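Local coordinates for protein histone acetyltransferase HPA2 and related acetyltransferases (Corynebacterium glutamicum ATCC 13032, PDB 2QEC) that probably acts as an acyltransferase of the GNAT family, presumably moving an acyl group from a coenzyme A thioester to an amine that is not known, at residues Ala12-Pro15 against Lys16-Asp19; Arg46-Phe49 against Glu50-Glu54; Thr30-Trp34 against Ile35-Asp39. The protein carries 1 engineered substitution. All coordinates share one frame; numbering follows the deposited sequence.

Overall arrangement
The three contacts follow three successive helical elements on one flank of a GNAT-type mixed sheet. Contact 1 (12-19) is the opening of helix 14-25 and contact 2 (46-54) the middle of helix 43-60; the helices pack through Ile17, Val18 and Ile53, and the salt bridge of Asp19 with Arg46 joins them too. Each turns a buried apolar flank inward (Ile17, Val18; Leu48, Phe49, Ile53). Contact 3 (30-39), its centre about 17 Å from that of the chain, is where helix 29-32 gives way to loop; most touching residues are exposed, but Phe31 and Ile35 are buried, and Phe31 meets Phe49. Regular backbone bonds mark contacts 1 and 2, weak ones contact 3.

Contact 1 (Ala12-Pro15 against Lys16-Asp19); sequences ADFP and KIVD
At the start of helix 14-25, Asp13 and Phe14 meet Ile17 one turn on, and the same turn sets both the backbone and the buried flank of the helix. The carbonyl of Asp13 receives the N-H of Ile17 over 3.0 Å between O and N. Val18 N donates to Phe14 O at 3.0 Å, and Asp19 N reaches Pro15 O at 3.0 Å. One residue earlier, between Ala12 O and Lys16 N, a water stands in for the i+4 bond: it donates to Ala12 O at 2.8 Å and accepts from Lys16 N at 3.2 Å. Proline suits the first turn of a helix, where its missing N-H costs no backbone bond.

In the GNAT fold the first helices cover one side of the central sheet, and the apolar flank of this turn does that work. Ile17 has CG1 beside its own backbone N (chi1 -78°) and an extended chi2, which sends CD1 back toward the preceding turn. There CD1 lies 3.9 Å from Asp13 CB and meets the Phe14 ring at its edge, near the ring plane, 4.0 Å from CD1 of that ring. Phe14 and Ile17 lie side by side and point the same way, and both touch Ile53 of helix 43-60 and Ile63 of strand 61-67.

The polar ends turn to other partners. Asp13 OD2 accepts from the backbone N of Thr10 and forms a salt bridge with Arg67, while Lys16 NZ is hydrogen-bonded to the carbonyl of Ile73. Asp19, its carboxyl carbon CG 3.3 Å from Pro15 O, is held by a salt bridge to Arg46.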
loop_
_atom_site.group_PDB
_atom_site.type_symbol
_atom_site.label_atom_id
_atom_site.label_comp_id
_atom_site.label_asym_id
_atom_site.label_seq_id
_atom_site.Cartn_x
_atom_site.Cartn_y
_atom_site.Cartn_z
ATOM N N ALA A 12 -21.806 28.158 5.946
ATOM C CA ALA A 12 -21.662 29.280 6.906
ATOM C C ALA A 12 -20.386 29.156 7.761
ATOM O O ALA A 12 -19.855 30.157 8.282
ATOM C CB ALA A 12 -22.839 29.315 7.799
ATOM N N ASP A 13 -19.927 27.919 7.909
ATOM C CA ASP A 13 -18.741 27.591 8.714
ATOM C C ASP A 13 -17.412 27.779 7.984
ATOM O O ASP A 13 -16.359 27.697 8.609
ATOM C CB ASP A 13 -18.776 26.114 9.156
ATOM C CG ASP A 13 -20.037 25.754 9.967
ATOM O OD1 ASP A 13 -20.391 26.511 10.875
ATOM O OD2 ASP A 13 -20.613 24.690 9.744
ATOM N N PHE A 14 -17.434 27.984 6.676
ATOM C CA PHE A 14 -16.177 27.985 5.914
ATOM C C PHE A 14 -15.147 29.052 6.373
ATOM O O PHE A 14 -13.974 28.717 6.502
ATOM C CB PHE A 14 -16.416 28.044 4.394
ATOM C CG PHE A 14 -17.050 26.789 3.797
ATOM C CD1 PHE A 14 -17.310 25.644 4.560
ATOM C CD2 PHE A 14 -17.359 26.754 2.449
ATOM C CE1 PHE A 14 -17.861 24.525 3.992
ATOM C CE2 PHE A 14 -17.929 25.626 1.883
ATOM C CZ PHE A 14 -18.183 24.507 2.665
ATOM N N PRO A 15 -15.557 30.325 6.616
ATOM C CA PRO A 15 -14.567 31.261 7.154
ATOM C C PRO A 15 -13.807 30.800 8.395
ATOM O O PRO A 15 -12.587 30.948 8.457
ATOM C CB PRO A 15 -15.391 32.511 7.439
ATOM C CG PRO A 15 -16.460 32.461 6.453
ATOM C CD PRO A 15 -16.819 31.008 6.337
ATOM N N LYS A 16 -14.510 30.238 9.373
ATOM C CA LYS A 16 -13.872 29.804 10.612
ATOM C C LYS A 16 -12.996 28.604 10.352
ATOM O O LYS A 16 -11.921 28.424 10.926
ATOM C CB LYS A 16 -14.942 29.455 11.659
ATOM C CG LYS A 16 -14.367 28.948 12.974
ATOM C CD LYS A 16 -13.737 30.090 13.774
ATOM C CE LYS A 16 -12.901 29.541 14.926
ATOM N NZ LYS A 16 -13.798 28.782 15.841
ATOM N N ILE A 17 -13.472 27.761 9.487
ATOM C CA ILE A 17 -12.707 26.559 9.089
ATOM C C ILE A 17 -11.320 26.980 8.533
ATOM O O ILE A 17 -10.277 26.467 8.957
ATOM C CB ILE A 17 -13.522 25.755 8.096
ATOM C CG1 ILE A 17 -14.603 24.951 8.828
ATOM C CG2 ILE A 17 -12.667 24.786 7.317
ATOM C CD1 ILE A 17 -15.575 24.318 7.939
ATOM N N VAL A 18 -11.324 27.955 7.633
ATOM C CA VAL A 18 -10.079 28.478 7.037
ATOM C C VAL A 18 -9.216 29.117 8.112
ATOM O O VAL A 18 -8.011 28.908 8.147
ATOM C CB VAL A 18 -10.381 29.442 5.908
ATOM C CG1 VAL A 18 -9.106 30.180 5.444
ATOM C CG2 VAL A 18 -11.070 28.720 4.741
ATOM N N ASP A 19 -9.821 29.903 9.003
ATOM C CA ASP A 19 -9.097 30.485 10.139
ATOM C C ASP A 19 -8.384 29.414 10.938
ATOM O O ASP A 19 -7.237 29.605 11.370
ATOM C CB ASP A 19 -10.014 31.200 11.121
ATOM C CG ASP A 19 -10.554 32.505 10.598
ATOM O OD1 ASP A 19 -10.016 33.061 9.616
ATOM O OD2 ASP A 19 -11.550 32.956 11.178
HETATM O O HOH W 1 -17.635 30.620 9.983
#

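Contact 2 (Arg46-Phe49 against Glu50-Glu54)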
loop_
_atom_site.group_PDB
_atom_site.type_symbol
_atom_site.label_atom_id
_atom_site.label_comp_id
_atom_site.label_asym_id
_atom_site.label_seq_id
_atom_site.Cartn_x
_atom_site.Cartn_y
_atom_site.Cartn_z
ATOM N N ARG A 46 -3.756 31.108 3.358
ATOM C CA ARG A 46 -5.187 31.333 3.475
ATOM C C ARG A 46 -5.939 31.176 2.150
ATOM O O ARG A 46 -6.927 30.446 2.078
ATOM C CB ARG A 46 -5.455 32.703 4.058
ATOM C CG ARG A 46 -6.971 32.948 4.231
ATOM C CD ARG A 46 -7.260 34.285 4.883
ATOM N NE ARG A 46 -6.680 34.318 6.219
ATOM C CZ ARG A 46 -7.252 33.845 7.324
ATOM N NH1 ARG A 46 -8.478 33.309 7.300
ATOM N NH2 ARG A 46 -6.574 33.946 8.474
ATOM N N ALA A 47 -5.435 31.807 1.090
ATOM C CA ALA A 47 -6.012 31.676 -0.245
ATOM C C ALA A 47 -5.998 30.222 -0.713
ATOM O O ALA A 47 -6.964 29.767 -1.305
ATOM C CB ALA A 47 -5.269 32.558 -1.245
ATOM N N LEU A 48 -4.937 29.487 -0.401
ATOM C CA LEU A 48 -4.837 28.072 -0.810
ATOM C C LEU A 48 -5.941 27.242 -0.188
ATOM O O LEU A 48 -6.637 26.506 -0.882
ATOM C CB LEU A 48 -3.473 27.468 -0.438
ATOM C CG LEU A 48 -3.329 25.943 -0.698
ATOM C CD1 LEU A 48 -3.544 25.623 -2.186
ATOM C CD2 LEU A 48 -2.029 25.368 -0.238
ATOM N N PHE A 49 -6.063 27.339 1.132
ATOM C CA PHE A 49 -7.124 26.661 1.872
ATOM C C PHE A 49 -8.537 27.065 1.415
ATOM O O PHE A 49 -9.403 26.207 1.290
ATOM C CB PHE A 49 -6.962 26.885 3.385
ATOM C CG PHE A 49 -5.804 26.131 4.011
ATOM C CD1 PHE A 49 -5.593 24.795 3.729
ATOM C CD2 PHE A 49 -4.956 26.743 4.914
ATOM C CE1 PHE A 49 -4.568 24.103 4.322
ATOM C CE2 PHE A 49 -3.911 26.035 5.517
ATOM C CZ PHE A 49 -3.727 24.718 5.209
ATOM N N GLU A 50 -8.773 28.355 1.157
ATOM C CA GLU A 50 -10.072 28.794 0.634
ATOM C C GLU A 50 -10.427 28.110 -0.681
ATOM O O GLU A 50 -11.561 27.683 -0.863
ATOM C CB GLU A 50 -10.102 30.300 0.466
ATOM C CG GLU A 50 -10.100 31.012 1.785
ATOM C CD GLU A 50 -9.945 32.509 1.681
ATOM O OE1 GLU A 50 -9.405 33.011 0.653
ATOM O OE2 GLU A 50 -10.348 33.182 2.658
ATOM N N LEU A 51 -9.452 27.983 -1.564
ATOM C CA LEU A 51 -9.608 27.339 -2.865
ATOM C C LEU A 51 -9.817 25.818 -2.775
ATOM O O LEU A 51 -10.667 25.268 -3.473
ATOM C CB LEU A 51 -8.369 27.622 -3.709
ATOM C CG LEU A 51 -8.311 27.020 -5.115
ATOM C CD1 LEU A 51 -9.237 27.765 -6.061
ATOM C CD2 LEU A 51 -6.906 27.056 -5.625
ATOM N N GLN A 52 -9.030 25.152 -1.935
ATOM C CA GLN A 52 -9.167 23.711 -1.721
ATOM C C GLN A 52 -10.566 23.376 -1.173
ATOM O O GLN A 52 -11.214 22.470 -1.658
ATOM C CB GLN A 52 -8.062 23.173 -0.796
ATOM C CG GLN A 52 -6.743 22.862 -1.504
ATOM C CD GLN A 52 -5.600 22.593 -0.552
ATOM O OE1 GLN A 52 -5.651 22.941 0.614
ATOM N NE2 GLN A 52 -4.564 21.952 -1.049
ATOM N N ILE A 53 -11.032 24.116 -0.182
ATOM C CA ILE A 53 -12.373 23.901 0.361
ATOM C C ILE A 53 -13.457 24.142 -0.679
ATOM O O ILE A 53 -14.378 23.347 -0.837
ATOM C CB ILE A 53 -12.615 24.814 1.568
ATOM C CG1 ILE A 53 -11.820 24.296 2.763
ATOM C CG2 ILE A 53 -14.135 24.935 1.918
ATOM C CD1 ILE A 53 -11.761 25.303 3.880
ATOM N N GLU A 54 -13.328 25.243 -1.401
ATOM C CA GLU A 54 -14.370 25.701 -2.303
ATOM C C GLU A 54 -14.503 24.785 -3.515
ATOM O O GLU A 54 -15.619 24.446 -3.917
ATOM C CB GLU A 54 -14.053 27.136 -2.716
ATOM C CG GLU A 54 -14.984 27.775 -3.709
ATOM C CD GLU A 54 -14.321 28.954 -4.399
ATOM O OE1 GLU A 54 -13.949 29.922 -3.695
ATOM O OE2 GLU A 54 -14.163 28.894 -5.637
#
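Four successive backbone bonds bind Arg46-Phe49 to the next turn. Glu50 N donates to Arg46 O at 2.9 Å and Gln52 N to Leu48 O at 2.9 Å. Leu51 N to Ala47 O and Ile53 N to Phe49 O complete the set.

Arg46 and Glu50 carry opposite charges one turn apart, yet their charged atoms do not meet: NH1 of Arg46 stays 5.0 Å from OE2 of Glu50, and the guanidinium and carboxylate planes stand 69° apart. The touch is instead between Glu50 OE2 and the aliphatic CG of Arg46, at 3.7 Å. The bend at chi3 of Arg46 takes its guanidinium to Asp19, although the nearby carboxylate of Glu50 may still add some electrostatic attraction.

This is the long helix 43-60, which in the GNAT fold leads into a strand of the central sheet, here 61-67. Gln52 has CG beside its backbone N (chi1 -83°) and an extended chain beyond it, laying the amide against the preceding turn. Its NE2 is 4.0 Å from Leu48 CD1, and its OE1 comes within 3.6 Å of Phe49 CD1, with ring and amide planes 48° apart. That same OE1 accepts a hydrogen bond from Tyr129 OH of strand 126-133, so the amide links helix to sheet. Leu48 packs on Ile101 and Phe102 of helix 98-102, and Phe49 on Leu21 of helix 14-25.

Contact 3 (Thr30-Trp34 against Ile35-Asp39). Engineered in segment 30-34: Thr30 (natural residue Ala).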
loop_
_atom_site.group_PDB
_atom_site.type_symbol
_atom_site.label_atom_id
_atom_site.label_comp_id
_atom_site.label_asym_id
_atom_site.label_seq_id
_atom_site.Cartn_x
_atom_site.Cartn_y
_atom_site.Cartn_z
ATOM N N THR A 30 5.422 21.530 6.087
ATOM C CA THR A 30 4.606 20.805 5.130
ATOM C C THR A 30 3.892 21.763 4.160
ATOM O O THR A 30 3.801 21.473 2.970
ATOM C CB THR A 30 3.630 19.879 5.875
ATOM O OG1 THR A 30 4.387 18.779 6.405
ATOM C CG2 THR A 30 2.526 19.330 4.955
ATOM N N PHE A 31 3.449 22.918 4.654
ATOM C CA PHE A 31 2.773 23.899 3.803
ATOM C C PHE A 31 3.684 24.993 3.314
ATOM O O PHE A 31 3.625 25.355 2.155
ATOM C CB PHE A 31 1.553 24.451 4.525
ATOM C CG PHE A 31 0.436 23.482 4.573
ATOM C CD1 PHE A 31 -0.427 23.368 3.499
ATOM C CD2 PHE A 31 0.264 22.649 5.679
ATOM C CE1 PHE A 31 -1.450 22.458 3.537
ATOM C CE2 PHE A 31 -0.771 21.736 5.729
ATOM C CZ PHE A 31 -1.628 21.630 4.655
ATOM N N LEU A 32 4.573 25.472 4.180
ATOM C CA LEU A 32 5.560 26.491 3.814
ATOM C C LEU A 32 6.379 26.159 2.553
ATOM O O LEU A 32 6.720 27.064 1.794
ATOM C CB LEU A 32 6.524 26.755 4.992
ATOM C CG LEU A 32 5.986 27.359 6.299
ATOM C CD1 LEU A 32 7.077 27.492 7.363
ATOM C CD2 LEU A 32 5.397 28.688 6.032
ATOM N N ARG A 33 6.700 24.879 2.344
ATOM C CA ARG A 33 7.417 24.410 1.142
ATOM C C ARG A 33 6.723 24.687 -0.191
ATOM O O ARG A 33 7.402 24.825 -1.195
ATOM C CB ARG A 33 7.642 22.896 1.204
ATOM C CG ARG A 33 6.314 22.067 1.219
ATOM C CD ARG A 33 6.564 20.558 1.168
ATOM N NE ARG A 33 5.368 19.751 1.455
ATOM C CZ ARG A 33 5.375 18.416 1.495
ATOM N NH1 ARG A 33 6.505 17.742 1.257
ATOM N NH2 ARG A 33 4.252 17.746 1.760
ATOM N N TRP A 34 5.388 24.710 -0.214
ATOM C CA TRP A 34 4.641 25.005 -1.446
ATOM C C TRP A 34 4.442 26.504 -1.664
ATOM O O TRP A 34 4.340 26.967 -2.796
ATOM C CB TRP A 34 3.250 24.343 -1.453
ATOM C CG TRP A 34 3.280 22.869 -1.326
ATOM C CD1 TRP A 34 2.605 22.118 -0.404
ATOM C CD2 TRP A 34 4.036 21.949 -2.125
ATOM N NE1 TRP A 34 2.892 20.786 -0.582
ATOM C CE2 TRP A 34 3.769 20.651 -1.628
ATOM C CE3 TRP A 34 4.917 22.090 -3.212
ATOM C CZ2 TRP A 34 4.350 19.495 -2.186
ATOM C CZ3 TRP A 34 5.506 20.941 -3.759
ATOM C CH2 TRP A 34 5.215 19.662 -3.242
ATOM N N ILE A 35 4.356 27.264 -0.589
ATOM C CA ILE A 35 4.022 28.676 -0.730
ATOM C C ILE A 35 5.324 29.505 -0.739
ATOM O O ILE A 35 6.119 29.388 0.183
ATOM C CB ILE A 35 3.060 29.066 0.368
ATOM C CG1 ILE A 35 1.705 28.379 0.093
ATOM C CG2 ILE A 35 2.846 30.580 0.433
ATOM C CD1 ILE A 35 1.013 28.077 1.256
ATOM N N PRO A 36 5.565 30.295 -1.804
ATOM C CA PRO A 36 6.684 31.248 -1.784
ATOM C C PRO A 36 6.702 32.155 -0.559
ATOM O O PRO A 36 5.682 32.734 -0.181
ATOM C CB PRO A 36 6.482 32.070 -3.063
ATOM C CG PRO A 36 5.806 31.119 -3.981
ATOM C CD PRO A 36 4.870 30.319 -3.100
ATOM N N GLN A 37 7.885 32.257 0.048
ATOM C CA GLN A 37 8.062 32.986 1.281
ATOM C C GLN A 37 8.865 34.255 1.037
ATOM O O GLN A 37 9.593 34.365 0.048
ATOM C CB GLN A 37 8.756 32.118 2.326
ATOM C CG GLN A 37 8.019 30.879 2.685
ATOM C CD GLN A 37 6.738 31.136 3.380
ATOM O OE1 GLN A 37 6.715 31.808 4.410
ATOM N NE2 GLN A 37 5.633 30.643 2.812
ATOM N N PRO A 38 8.698 35.250 1.917
ATOM C CA PRO A 38 7.724 35.297 2.986
ATOM C C PRO A 38 6.277 35.425 2.530
ATOM O O PRO A 38 5.991 35.780 1.380
ATOM C CB PRO A 38 8.129 36.534 3.788
ATOM C CG PRO A 38 8.988 37.286 2.965
ATOM C CD PRO A 38 9.569 36.426 1.915
ATOM N N ASP A 39 5.380 35.156 3.466
ATOM C CA ASP A 39 3.946 35.207 3.233
ATOM C C ASP A 39 3.312 36.019 4.357
ATOM O O ASP A 39 2.717 35.433 5.272
ATOM C CB ASP A 39 3.394 33.778 3.239
ATOM C CG ASP A 39 1.917 33.701 2.866
ATOM O OD1 ASP A 39 1.389 34.667 2.324
ATOM O OD2 ASP A 39 1.293 32.639 3.049
#
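Gln37 has CG beside its backbone N (chi1 -60°) and a bend at chi2 (-66°), which fold its amide back against Leu32. The side chains cross at about a right angle, and Leu32 CD2 lies 3.8 Å from Gln37 OE1. The same bend lets Gln37 NE2 donate to Ile35 O over 3.0 Å; Ile35 O lies close to the amide plane of Gln37, while the donor sits above the plane of the carbonyl.

As the helix gives out, the N-H of Ile35 divides itself weakly between Phe31 O and Leu32 O, with N at 3.4 Å from each. One residue before Trp34, Arg33 NE donates to O of the engineered Thr30, 2.8 Å from NE, and lies 3.1 Å above the plane of the Trp34 ring, offset toward its rim.

A cis peptide precedes Pro38 in the loop that follows. Lys44 NZ bonds to the carbonyls of Pro36 and Pro38, and Asp39 accepts from the backbone N of Lys44 and of Leu45, near the start of helix 43-60. Ile35 and Phe31 both rest on Leu45 of that helix, where Phe31 also meets Phe49 edge-to-face.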